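Local coordinates for protein 3-methylornithine synthase (Methanosarcina barkeri, PDB 3T7V) that catalyses the radical-based isomerization of L-lysine to (3R)-3-methyl-D-ornithine, a step of pyrrolysine biosynthesis, using S-adenosylmethionine and a [4Fe-4S] cluster, at residues Thr102-Gly107 against Glu137-Pro142; Glu94-Thr99 against Val129-Ile134; Cys82-Asn87 against Glu243-Glu248. One frame throughout, in Å; residues are numbered along the deposited sequence.

Interaction 1 (Thr102-Gly107 against Glu137-Pro142); sequences TLKGAG and EELGLP
Lys-104 and Leu-139 bring the two backbones closest, their CA atoms 6.3 Å apart where helix 93-103 gives way to a type II turn from Leu-103 to Ala-106 and helix 126-139 reaches its last residue. Lys-104 makes the largest single contribution. Its CG lies anti to the carbonyl carbon (chi1 -70°) and the chain beyond it is extended, which carries the amino group across to the other helix end. There NZ meets Glu-138 OE2 at 2.8 Å in a salt bridge, approaching nearly in line with the C-O bond. Glu-138 bends at chi2 (-62°) to present that oxygen. On the way, Lys-104 CE passes 3.2 Å from the backbone O of Glu-138, so the methylenes run close to the carbonyl as well. Both helices belong to the outer layer of the TIM-barrel-type radical SAM core, and the strands 110-115 and 143-146 that follow them are parallel neighbours. Beneath the ion pair the contact turns apolar: one methyl of Leu-139, CD2, is placed 3.7 Å from Lys-104 CG and 4.1 Å from Leu-103 CB, touching both residues. Leu-103 continues inward onto Cys-63 and Ile-65 of strand 58-68, while Leu-139 also rests on Val-111. Just past the second helix, Gly-140 takes a positive phi, and the chain turns toward strand 143-146, Pro-142 already bonding to Val-111 through its backbone.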
ATOM      1  N   THR A 102      14.858 -15.155   7.784  1.00 18.28           N
ATOM      2  CA  THR A 102      14.131 -14.802   8.966  1.00 20.64           C
ATOM      3  C   THR A 102      12.625 -14.792   8.706  1.00 21.33           C
ATOM      4  O   THR A 102      11.852 -14.718   9.642  1.00 26.75           O
ATOM      5  CB  THR A 102      14.555 -13.398   9.553  1.00 23.67           C
ATOM      6  OG1 THR A 102      14.199 -12.335   8.662  1.00 23.99           O
ATOM      7  CG2 THR A 102      16.022 -13.312   9.752  1.00 24.48           C
ATOM      8  N   LEU A 103      12.211 -14.853   7.419  1.00 19.04           N
ATOM      9  CA  LEU A 103      10.806 -14.750   7.036  1.00 19.25           C
ATOM     10  C   LEU A 103      10.176 -16.134   6.871  1.00 17.73           C
ATOM     11  O   LEU A 103       8.919 -16.294   6.917  1.00 19.53           O
ATOM     12  CB  LEU A 103      10.669 -13.998   5.682  1.00 21.89           C
ATOM     13  CG  LEU A 103      11.143 -12.567   5.857  1.00 22.83           C
ATOM     14  CD1 LEU A 103      10.983 -11.884   4.545  1.00 25.36           C
ATOM     15  CD2 LEU A 103      10.431 -11.837   6.979  1.00 27.66           C
ATOM     16  N   LYS A 104      11.038 -17.150   6.654  1.00 18.26           N
ATOM     17  CA  LYS A 104      10.494 -18.495   6.287  1.00 17.25           C
ATOM     18  C   LYS A 104       9.715 -19.040   7.464  1.00 17.85           C
ATOM     19  O   LYS A 104      10.246 -19.162   8.568  1.00 23.40           O
ATOM     20  CB  LYS A 104      11.674 -19.418   5.961  1.00 18.07           C
ATOM     21  CG  LYS A 104      12.333 -18.993   4.656  1.00 17.41           C
ATOM     22  CD  LYS A 104      13.558 -19.908   4.378  1.00 18.25           C
ATOM     23  CE  LYS A 104      14.360 -19.287   3.249  1.00 21.15           C
ATOM     24  NZ  LYS A 104      15.479 -20.173   2.874  1.00 22.88           N
ATOM     25  N   GLY A 105       8.479 -19.422   7.135  1.00 19.12           N
ATOM     26  CA  GLY A 105       7.566 -19.978   8.154  1.00 20.85           C
ATOM     27  C   GLY A 105       7.095 -19.009   9.222  1.00 21.90           C
ATOM     28  O   GLY A 105       6.531 -19.444  10.204  1.00 24.57           O
ATOM     29  N   ALA A 106       7.233 -17.697   8.996  1.00 18.63           N
ATOM     30  CA  ALA A 106       6.823 -16.722   9.969  1.00 20.75           C
ATOM     31  C   ALA A 106       5.346 -16.461   9.928  1.00 21.38           C
ATOM     32  O   ALA A 106       4.823 -15.955  10.931  1.00 24.96           O
ATOM     33  CB  ALA A 106       7.594 -15.388   9.822  1.00 23.74           C
ATOM     34  N   GLY A 107       4.655 -16.793   8.840  1.00 18.46           N
ATOM     35  CA  GLY A 107       3.214 -16.607   8.817  1.00 18.06           C
ATOM     36  C   GLY A 107       2.784 -15.551   7.839  1.00 18.11           C
ATOM     37  O   GLY A 107       1.562 -15.208   7.768  1.00 19.51           O
ATOM     38  N   GLU A 137      12.856 -18.185  -5.106  1.00 14.00           N
ATOM     39  CA  GLU A 137      13.476 -19.499  -4.810  1.00 15.25           C
ATOM     40  C   GLU A 137      13.635 -19.732  -3.302  1.00 17.25           C
ATOM     41  O   GLU A 137      13.492 -20.876  -2.832  1.00 20.93           O
ATOM     42  CB  GLU A 137      14.847 -19.572  -5.477  1.00 17.48           C
ATOM     43  CG  GLU A 137      14.813 -19.802  -6.979  1.00 22.31           C
ATOM     44  CD  GLU A 137      16.235 -19.762  -7.560  1.00 31.24           C
ATOM     45  OE1 GLU A 137      17.251 -19.418  -6.822  1.00 36.70           O
ATOM     46  OE2 GLU A 137      16.320 -20.029  -8.769  1.00 40.17           O
ATOM     47  N   GLU A 138      13.948 -18.671  -2.555  1.00 15.24           N
ATOM     48  CA  GLU A 138      14.140 -18.753  -1.100  1.00 14.54           C
ATOM     49  C   GLU A 138      12.841 -18.930  -0.394  1.00 15.44           C
ATOM     50  O   GLU A 138      12.714 -19.785   0.520  1.00 17.39           O
ATOM     51  CB  GLU A 138      14.806 -17.483  -0.537  1.00 17.10           C
ATOM     52  CG  GLU A 138      16.281 -17.368  -0.917  1.00 20.65           C
ATOM     53  CD  GLU A 138      17.166 -18.491  -0.386  1.00 26.51           C
ATOM     54  OE1 GLU A 138      18.088 -18.880  -1.114  1.00 39.20           O
ATOM     55  OE2 GLU A 138      16.923 -19.049   0.743  1.00 35.00           O
ATOM     56  N   LEU A 139      11.821 -18.147  -0.782  1.00 15.06           N
ATOM     57  CA  LEU A 139      10.594 -18.117   0.034  1.00 14.98           C
ATOM     58  C   LEU A 139       9.396 -18.872  -0.500  1.00 15.76           C
ATOM     59  O   LEU A 139       8.531 -19.303   0.252  1.00 15.61           O
ATOM     60  CB  LEU A 139      10.141 -16.622   0.204  1.00 17.84           C
ATOM     61  CG  LEU A 139      11.131 -15.731   0.932  1.00 17.48           C
ATOM     62  CD1 LEU A 139      10.562 -14.281   0.983  1.00 19.25           C
ATOM     63  CD2 LEU A 139      11.363 -16.292   2.315  1.00 20.24           C
ATOM     64  N   GLY A 140       9.297 -18.971  -1.806  1.00 15.20           N
ATOM     65  CA  GLY A 140       8.124 -19.618  -2.400  1.00 16.91           C
ATOM     66  C   GLY A 140       6.782 -18.880  -2.267  1.00 18.20           C
ATOM     67  O   GLY A 140       5.792 -19.351  -2.752  1.00 24.14           O
ATOM     68  N   LEU A 141       6.777 -17.734  -1.629  1.00 16.79           N
ATOM     69  CA  LEU A 141       5.553 -17.003  -1.276  1.00 15.53           C
ATOM     70  C   LEU A 141       5.196 -16.122  -2.415  1.00 13.42           C
ATOM     71  O   LEU A 141       6.019 -15.757  -3.298  1.00 14.59           O
ATOM     72  CB  LEU A 141       5.857 -16.005  -0.083  1.00 17.95           C
ATOM     73  CG  LEU A 141       5.987 -16.692   1.301  1.00 20.17           C
ATOM     74  CD1 LEU A 141       6.473 -15.662   2.295  1.00 28.33           C
ATOM     75  CD2 LEU A 141       4.603 -17.252   1.710  1.00 25.53           C
ATOM     76  N   PRO A 142       3.921 -15.738  -2.491  1.00 12.89           N
ATOM     77  CA  PRO A 142       3.557 -14.612  -3.380  1.00 12.81           C
ATOM     78  C   PRO A 142       4.402 -13.393  -3.171  1.00 11.86           C
ATOM     79  O   PRO A 142       4.766 -13.069  -2.011  1.00 12.96           O
ATOM     80  CB  PRO A 142       2.099 -14.310  -2.974  1.00 14.52           C
ATOM     81  CG  PRO A 142       1.629 -15.666  -2.399  1.00 14.28           C
ATOM     82  CD  PRO A 142       2.823 -16.176  -1.648  1.00 14.25           C
TER

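Interaction 2 (Glu94-Thr99 against Val129-Ile134); sequences EEIKET and VELVQI
Helices 93-103 and 126-139, two neighbouring helices of the outer layer of the barrel, pack here through one pair of aliphatic side chains and one lysine-isoleucine pair. In the buried pair, Ile-96 and Leu-131 cross at about a right angle and touch by their ends, CD1 of Ile-96 lying 3.8 Å from CD1 of Leu-131 and 4.2 Å from its CG. Leu-131 does not start out aimed at the other helix; with CG anti to the backbone N (chi1 -176°), its branch swings over to meet the isoleucine. The next residue after Ile-96, Lys-97, reaches with its extended chain to Ile-134, nearly a turn beyond Leu-131, so that its CE comes 4.0 Å from the CG2 methyl of Ile-134, again nearly perpendicular. The lysine thus contributes its methylenes to the apolar interface. The CA atoms of Lys-97 and Ile-134 are 8.1 Å apart, and side chains make the contact. Leu-91 also lies against Ile-96, whereas Val-129, on another face of its helix, packs on Thr-154 and Lys-157 of helix 152-160. Such side-chain packing between adjacent outer helices is typical of the beta-alpha repeats of a TIM-barrel fold.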
ATOM      1  N   GLU A  94      23.880 -11.233   0.040  1.00 14.52           N
ATOM      2  CA  GLU A  94      23.918 -11.917   1.302  1.00 15.31           C
ATOM      3  C   GLU A  94      22.904 -11.370   2.321  1.00 15.62           C
ATOM      4  O   GLU A  94      22.253 -12.110   3.065  1.00 17.24           O
ATOM      5  CB  GLU A  94      25.336 -11.849   1.899  1.00 15.47           C
ATOM      6  CG  GLU A  94      26.342 -12.730   1.173  1.00 19.97           C
ATOM      7  CD  GLU A  94      26.828 -12.173  -0.168  1.00 22.07           C
ATOM      8  OE1 GLU A  94      26.552 -10.994  -0.667  1.00 22.96           O
ATOM      9  OE2 GLU A  94      27.578 -12.983  -0.802  1.00 35.25           O
ATOM     10  N   GLU A  95      22.747 -10.027   2.335  1.00 14.61           N
ATOM     11  CA  GLU A  95      21.761  -9.423   3.242  1.00 14.78           C
ATOM     12  C   GLU A  95      20.337  -9.789   2.817  1.00 14.65           C
ATOM     13  O   GLU A  95      19.474 -10.012   3.713  1.00 16.16           O
ATOM     14  CB  GLU A  95      21.865  -7.873   3.158  1.00 16.70           C
ATOM     15  CG  GLU A  95      23.115  -7.327   3.893  1.00 19.26           C
ATOM     16  CD  GLU A  95      23.260  -5.781   3.860  1.00 21.54           C
ATOM     17  OE1 GLU A  95      23.422  -5.262   2.751  1.00 18.30           O
ATOM     18  OE2 GLU A  95      23.241  -5.108   4.954  1.00 25.45           O
ATOM     19  N   ILE A  96      20.074  -9.930   1.508  1.00 13.31           N
ATOM     20  CA  ILE A  96      18.730 -10.340   1.068  1.00 14.37           C
ATOM     21  C   ILE A  96      18.470 -11.788   1.490  1.00 14.62           C
ATOM     22  O   ILE A  96      17.405 -12.078   1.994  1.00 15.67           O
ATOM     23  CB  ILE A  96      18.616 -10.165  -0.469  1.00 15.43           C
ATOM     24  CG1 ILE A  96      18.663  -8.646  -0.785  1.00 18.89           C
ATOM     25  CG2 ILE A  96      17.342 -10.880  -1.005  1.00 18.29           C
ATOM     26  CD1 ILE A  96      18.962  -8.228  -2.211  1.00 24.19           C
ATOM     27  N   LYS A  97      19.453 -12.646   1.322  1.00 15.05           N
ATOM     28  CA  LYS A  97      19.248 -14.036   1.711  1.00 17.42           C
ATOM     29  C   LYS A  97      19.089 -14.167   3.240  1.00 16.76           C
ATOM     30  O   LYS A  97      18.194 -14.911   3.698  1.00 19.11           O
ATOM     31  CB  LYS A  97      20.424 -14.923   1.213  1.00 21.48           C
ATOM     32  CG  LYS A  97      20.317 -15.179  -0.278  1.00 24.54           C
ATOM     33  CD  LYS A  97      21.476 -16.034  -0.729  1.00 32.86           C
ATOM     34  CE  LYS A  97      21.389 -16.269  -2.236  1.00 41.34           C
ATOM     35  NZ  LYS A  97      22.658 -16.795  -2.768  1.00 51.13           N
ATOM     36  N   GLU A  98      19.850 -13.392   4.024  1.00 18.32           N
ATOM     37  CA  GLU A  98      19.678 -13.449   5.452  1.00 19.58           C
ATOM     38  C   GLU A  98      18.309 -12.949   5.841  1.00 18.95           C
ATOM     39  O   GLU A  98      17.646 -13.549   6.712  1.00 20.86           O
ATOM     40  CB  GLU A  98      20.796 -12.675   6.107  1.00 23.95           C
ATOM     41  CG  GLU A  98      20.650 -12.505   7.633  1.00 27.24           C
ATOM     42  CD  GLU A  98      20.768 -13.835   8.384  1.00 50.31           C
ATOM     43  OE1 GLU A  98      21.763 -14.548   8.067  1.00 47.92           O
ATOM     44  OE2 GLU A  98      19.896 -14.147   9.289  1.00 62.98           O
ATOM     45  N   THR A  99      17.823 -11.913   5.181  1.00 16.79           N
ATOM     46  CA  THR A  99      16.470 -11.388   5.500  1.00 16.42           C
ATOM     47  C   THR A  99      15.454 -12.477   5.174  1.00 16.40           C
ATOM     48  O   THR A  99      14.529 -12.778   6.019  1.00 17.95           O
ATOM     49  CB  THR A  99      16.177 -10.143   4.666  1.00 17.44           C
ATOM     50  OG1 THR A  99      17.126  -9.137   5.063  1.00 22.40           O
ATOM     51  CG2 THR A  99      14.804  -9.627   4.973  1.00 20.22           C
ATOM     52  N   VAL A 129      15.486  -8.572 -12.035  1.00 14.27           N
ATOM     53  CA  VAL A 129      14.863  -9.887 -12.373  1.00 14.43           C
ATOM     54  C   VAL A 129      15.582 -10.986 -11.568  1.00 14.91           C
ATOM     55  O   VAL A 129      14.894 -11.888 -11.023  1.00 16.34           O
ATOM     56  CB  VAL A 129      14.966 -10.136 -13.903  1.00 16.33           C
ATOM     57  CG1 VAL A 129      14.382 -11.536 -14.208  1.00 18.16           C
ATOM     58  CG2 VAL A 129      14.153  -9.038 -14.646  1.00 19.16           C
ATOM     59  N   GLU A 130      16.907 -10.911 -11.415  1.00 15.51           N
ATOM     60  CA  GLU A 130      17.616 -11.959 -10.666  1.00 16.33           C
ATOM     61  C   GLU A 130      17.260 -11.863  -9.191  1.00 16.13           C
ATOM     62  O   GLU A 130      17.158 -12.892  -8.493  1.00 17.89           O
ATOM     63  CB  GLU A 130      19.163 -11.786 -10.883  1.00 21.79           C
ATOM     64  CG  GLU A 130      20.048 -12.869 -10.210  1.00 33.41           C
ATOM     65  CD  GLU A 130      21.492 -12.896 -10.748  1.00 48.06           C
ATOM     66  OE1 GLU A 130      22.336 -13.605 -10.145  1.00 80.04           O
ATOM     67  OE2 GLU A 130      21.784 -12.223 -11.773  1.00 57.49           O
ATOM     68  N   LEU A 131      17.091 -10.634  -8.702  1.00 14.50           N
ATOM     69  CA  LEU A 131      16.654 -10.459  -7.288  1.00 14.05           C
ATOM     70  C   LEU A 131      15.253 -11.116  -7.087  1.00 12.77           C
ATOM     71  O   LEU A 131      15.017 -11.871  -6.088  1.00 14.80           O
ATOM     72  CB  LEU A 131      16.640  -8.955  -6.865  1.00 15.52           C
ATOM     73  CG  LEU A 131      16.290  -8.693  -5.406  1.00 21.35           C
ATOM     74  CD1 LEU A 131      16.796  -7.244  -5.168  1.00 24.59           C
ATOM     75  CD2 LEU A 131      14.823  -8.770  -5.232  1.00 26.00           C
ATOM     76  N   VAL A 132      14.307 -10.874  -7.958  1.00 13.28           N
ATOM     77  CA  VAL A 132      13.026 -11.554  -7.782  1.00 12.87           C
ATOM     78  C   VAL A 132      13.154 -13.078  -7.837  1.00 14.10           C
ATOM     79  O   VAL A 132      12.555 -13.772  -6.992  1.00 14.21           O
ATOM     80  CB  VAL A 132      12.055 -11.075  -8.917  1.00 13.09           C
ATOM     81  CG1 VAL A 132      10.729 -11.857  -8.877  1.00 14.68           C
ATOM     82  CG2 VAL A 132      11.753  -9.569  -8.762  1.00 15.51           C
ATOM     83  N   GLN A 133      13.993 -13.588  -8.740  1.00 13.17           N
ATOM     84  CA  GLN A 133      14.177 -15.042  -8.851  1.00 16.00           C
ATOM     85  C   GLN A 133      14.727 -15.577  -7.529  1.00 15.92           C
ATOM     86  O   GLN A 133      14.260 -16.604  -7.041  1.00 16.40           O
ATOM     87  CB  GLN A 133      15.150 -15.328  -9.985  1.00 17.53           C
ATOM     88  CG  GLN A 133      15.457 -16.844 -10.115  1.00 20.53           C
ATOM     89  CD  GLN A 133      16.448 -17.159 -11.208  1.00 30.05           C
ATOM     90  OE1 GLN A 133      16.729 -16.350 -12.043  1.00 32.97           O
ATOM     91  NE2 GLN A 133      17.044 -18.330 -11.152  1.00 36.56           N
ATOM     92  N   ILE A 134      15.722 -14.932  -6.929  1.00 14.46           N
ATOM     93  CA  ILE A 134      16.326 -15.415  -5.685  1.00 16.10           C
ATOM     94  C   ILE A 134      15.357 -15.389  -4.577  1.00 16.21           C
ATOM     95  O   ILE A 134      15.262 -16.370  -3.805  1.00 16.43           O
ATOM     96  CB  ILE A 134      17.633 -14.628  -5.352  1.00 21.12           C
ATOM     97  CG1 ILE A 134      18.723 -15.040  -6.350  1.00 26.50           C
ATOM     98  CG2 ILE A 134      18.068 -14.879  -3.911  1.00 26.63           C
ATOM     99  CD1 ILE A 134      19.878 -14.091  -6.401  1.00 40.41           C
TER

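Interaction 3 (Cys82-Asn87 against Glu243-Glu248); sequences CRNEIN and EGTPLE
Asn-84 has the most surface buried in this contact, and it meets Gly-244 and the carbonyl of Glu-243 with its whole amide group. Its ND2 donates to Glu-243 O at 3.1 Å, with an N-H...O angle of 149°; the donor lies in the plane of that carbonyl, although the acceptor stands 21° out of the asparagine's own amide plane. The same nitrogen bonds to Tyr-79 O, so the amide ties the chain that follows the cluster cysteines to the 243-248 loop. With CG anti to the backbone N (chi1 -151°), the amide is carried toward that loop.

Gly-244 is the second large contributor. Its CA sits 3.5 Å from Asn-84 OD1, and the absence of a side chain lets the amide oxygen come so near. Asn-84 OD1 and Gly-244 O, 3.4 Å apart, are both acceptors and merely lie close together. Gly-244 N is turned to its own loop, where it donates to Glu-248 OE1 at 2.8 Å, almost straight but from above the carboxylate plane. This bond closes the loop around the type I turn from Thr-245 to Glu-248.

Glu-243 itself is touched mainly through its backbone. Thr-245 adds a light contact, CG2 lying 4.1 Å from Asn-84 ND2, while its OG1 bonds to Gln-242 O. Gln-242 binds S-adenosylmethionine, and the cluster ligand Cys-78 is about 6 Å from Thr-245 between side chains. The contact thus joins the 243-248 loop, at the rim of the cofactor site, to the loop that follows the CX3CX2C cysteine motif characteristic of radical SAM enzymes.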
ATOM      1  N   CYS A  82      15.454  12.238  -5.011  1.00 13.19           N
ATOM      2  CA  CYS A  82      16.855  12.331  -5.332  1.00 15.00           C
ATOM      3  C   CYS A  82      17.538  13.620  -4.865  1.00 15.73           C
ATOM      4  O   CYS A  82      18.797  13.601  -4.689  1.00 21.04           O
ATOM      5  CB  CYS A  82      17.020  12.131  -6.787  1.00 17.83           C
ATOM      6  SG  CYS A  82      16.483  13.440  -7.843  1.00 24.63           S
ATOM      7  N   ARG A  83      16.753  14.660  -4.622  1.00 16.83           N
ATOM      8  CA  ARG A  83      17.358  15.959  -4.190  1.00 19.75           C
ATOM      9  C   ARG A  83      17.645  15.898  -2.697  1.00 18.43           C
ATOM     10  O   ARG A  83      18.362  16.798  -2.197  1.00 23.13           O
ATOM     11  CB  ARG A  83      16.383  17.106  -4.438  1.00 22.49           C
ATOM     12  CG  ARG A  83      16.050  17.211  -5.920  1.00 30.32           C
ATOM     13  CD  ARG A  83      17.267  17.569  -6.713  1.00 40.60           C
ATOM     14  NE  ARG A  83      16.923  17.665  -8.139  1.00 60.26           N
ATOM     15  CZ  ARG A  83      16.214  18.655  -8.688  1.00 53.81           C
ATOM     16  NH1 ARG A  83      15.769  19.663  -7.925  1.00 62.33           N
ATOM     17  NH2 ARG A  83      15.971  18.647 -10.013  1.00 48.45           N
ATOM     18  N   ASN A  84      17.127  14.903  -1.938  1.00 15.51           N
ATOM     19  CA  ASN A  84      17.309  14.898  -0.486  1.00 15.83           C
ATOM     20  C   ASN A  84      18.636  14.235  -0.135  1.00 15.65           C
ATOM     21  O   ASN A  84      18.907  13.119  -0.607  1.00 17.29           O
ATOM     22  CB  ASN A  84      16.124  14.189   0.209  1.00 15.89           C
ATOM     23  CG  ASN A  84      15.861  14.702   1.581  1.00 16.77           C
ATOM     24  OD1 ASN A  84      16.552  15.647   2.066  1.00 20.06           O
ATOM     25  ND2 ASN A  84      14.904  14.130   2.252  1.00 14.94           N
ATOM     26  N   GLU A  85      19.556  14.924   0.541  1.00 17.75           N
ATOM     27  CA  GLU A  85      20.837  14.365   0.920  1.00 17.40           C
ATOM     28  C   GLU A  85      20.728  13.606   2.216  1.00 19.88           C
ATOM     29  O   GLU A  85      20.757  14.174   3.357  1.00 24.40           O
ATOM     30  CB  GLU A  85      21.813  15.535   1.047  1.00 24.46           C
ATOM     31  CG  GLU A  85      22.153  16.262  -0.299  1.00 40.17           C
ATOM     32  CD  GLU A  85      23.292  17.300  -0.217  1.00 41.24           C
ATOM     33  OE1 GLU A  85      23.028  18.542  -0.359  1.00 78.04           O
ATOM     34  OE2 GLU A  85      24.460  16.904  -0.007  1.00 62.54           O
ATOM     35  N   ILE A  86      20.530  12.293   2.074  1.00 17.65           N
ATOM     36  CA  ILE A  86      20.147  11.449   3.202  1.00 15.92           C
ATOM     37  C   ILE A  86      21.005  10.161   3.204  1.00 15.49           C
ATOM     38  O   ILE A  86      21.682   9.846   2.209  1.00 16.79           O
ATOM     39  CB  ILE A  86      18.641  11.045   3.103  1.00 15.64           C
ATOM     40  CG1 ILE A  86      18.387  10.303   1.779  1.00 15.57           C
ATOM     41  CG2 ILE A  86      17.730  12.281   3.230  1.00 16.94           C
ATOM     42  CD1 ILE A  86      17.028   9.605   1.762  1.00 15.87           C
ATOM     43  N   ASN A  87      20.839   9.401   4.260  1.00 16.02           N
ATOM     44  CA  ASN A  87      21.477   8.068   4.342  1.00 16.31           C
ATOM     45  C   ASN A  87      20.685   7.223   3.337  1.00 16.03           C
ATOM     46  O   ASN A  87      19.438   7.328   3.279  1.00 18.80           O
ATOM     47  CB  ASN A  87      21.360   7.503   5.752  1.00 19.74           C
ATOM     48  CG  ASN A  87      21.895   6.111   5.830  1.00 26.68           C
ATOM     49  OD1 ASN A  87      21.159   5.127   6.069  1.00 41.20           O
ATOM     50  ND2 ASN A  87      23.043   5.988   5.378  1.00 20.64           N
ATOM     51  N   GLU A 243      11.224  15.559   6.365  1.00 17.55           N
ATOM     52  CA  GLU A 243      12.349  16.525   6.467  1.00 20.17           C
ATOM     53  C   GLU A 243      13.120  16.561   5.147  1.00 17.14           C
ATOM     54  O   GLU A 243      13.383  15.533   4.527  1.00 19.10           O
ATOM     55  CB  GLU A 243      13.258  16.072   7.654  1.00 24.88           C
ATOM     56  CG  GLU A 243      14.474  16.946   7.810  1.00 32.13           C
ATOM     57  CD  GLU A 243      15.347  16.571   8.993  1.00 47.01           C
ATOM     58  OE1 GLU A 243      15.919  15.459   9.024  1.00 52.72           O
ATOM     59  OE2 GLU A 243      15.489  17.415   9.891  1.00 54.88           O
ATOM     60  N   GLY A 244      13.434  17.784   4.665  1.00 17.32           N
ATOM     61  CA  GLY A 244      14.304  17.898   3.547  1.00 18.40           C
ATOM     62  C   GLY A 244      13.603  17.858   2.234  1.00 18.42           C
ATOM     63  O   GLY A 244      14.246  17.963   1.212  1.00 25.24           O
ATOM     64  N   THR A 245      12.254  17.739   2.254  1.00 16.94           N
ATOM     65  CA  THR A 245      11.518  17.712   0.971  1.00 17.36           C
ATOM     66  C   THR A 245      10.802  19.047   0.730  1.00 17.84           C
ATOM     67  O   THR A 245      10.591  19.813   1.695  1.00 20.44           O
ATOM     68  CB  THR A 245      10.413  16.620   1.003  1.00 16.75           C
ATOM     69  OG1 THR A 245       9.436  16.944   2.001  1.00 18.19           O
ATOM     70  CG2 THR A 245      11.114  15.236   1.272  1.00 16.25           C
ATOM     71  N   PRO A 246      10.290  19.239  -0.490  1.00 17.74           N
ATOM     72  CA  PRO A 246       9.587  20.502  -0.791  1.00 19.77           C
ATOM     73  C   PRO A 246       8.349  20.657   0.041  1.00 21.42           C
ATOM     74  O   PRO A 246       7.925  21.771   0.292  1.00 24.08           O
ATOM     75  CB  PRO A 246       9.228  20.338  -2.304  1.00 21.41           C
ATOM     76  CG  PRO A 246      10.392  19.511  -2.826  1.00 22.12           C
ATOM     77  CD  PRO A 246      10.642  18.507  -1.731  1.00 18.50           C
ATOM     78  N   LEU A 247       7.779  19.545   0.516  1.00 18.60           N
ATOM     79  CA  LEU A 247       6.562  19.593   1.330  1.00 17.21           C
ATOM     80  C   LEU A 247       6.779  19.497   2.842  1.00 18.15           C
ATOM     81  O   LEU A 247       5.829  19.231   3.600  1.00 19.64           O
ATOM     82  CB  LEU A 247       5.573  18.515   0.871  1.00 18.73           C
ATOM     83  CG  LEU A 247       5.014  18.809  -0.527  1.00 18.71           C
ATOM     84  CD1 LEU A 247       4.116  17.672  -1.006  1.00 19.06           C
ATOM     85  CD2 LEU A 247       4.180  20.129  -0.491  1.00 26.51           C
ATOM     86  N   GLU A 248       8.028  19.630   3.279  1.00 19.31           N
ATOM     87  CA  GLU A 248       8.333  19.546   4.681  1.00 21.10           C
ATOM     88  C   GLU A 248       7.426  20.404   5.584  1.00 22.05           C
ATOM     89  O   GLU A 248       6.973  19.953   6.653  1.00 26.80           O
ATOM     90  CB  GLU A 248       9.841  19.848   4.948  1.00 24.93           C
ATOM     91  CG  GLU A 248      10.201  19.936   6.445  1.00 29.00           C
ATOM     92  CD  GLU A 248      11.718  20.200   6.720  1.00 36.70           C
ATOM     93  OE1 GLU A 248      12.552  20.212   5.797  1.00 32.97           O
ATOM     94  OE2 GLU A 248      12.086  20.406   7.895  1.00 60.07           O
TER

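Overall arrangement
All three contacts lie within the radical SAM core. Interactions 1 and 2 join the same two helices, 93-103 and 126-139, with centres 12 Å apart: interaction 2 joins the first half of helix 93-103 to the middle of helix 126-139, and interaction 1 their C-terminal ends and the turns beyond. Their segments alternate along the chain, as expected for neighbouring helices that run in the same direction. Interaction 3 stands apart, its centre 28 Å from that of interaction 2 and 34 Å from that of interaction 1, and links loops that follow strands 58-68 and 233-238. The long loop it closes encloses both helix contacts in sequence. Interactions 1 and 2 therefore pack the barrel's outer layer, whereas interaction 3 borders the cluster and S-adenosylmethionine site.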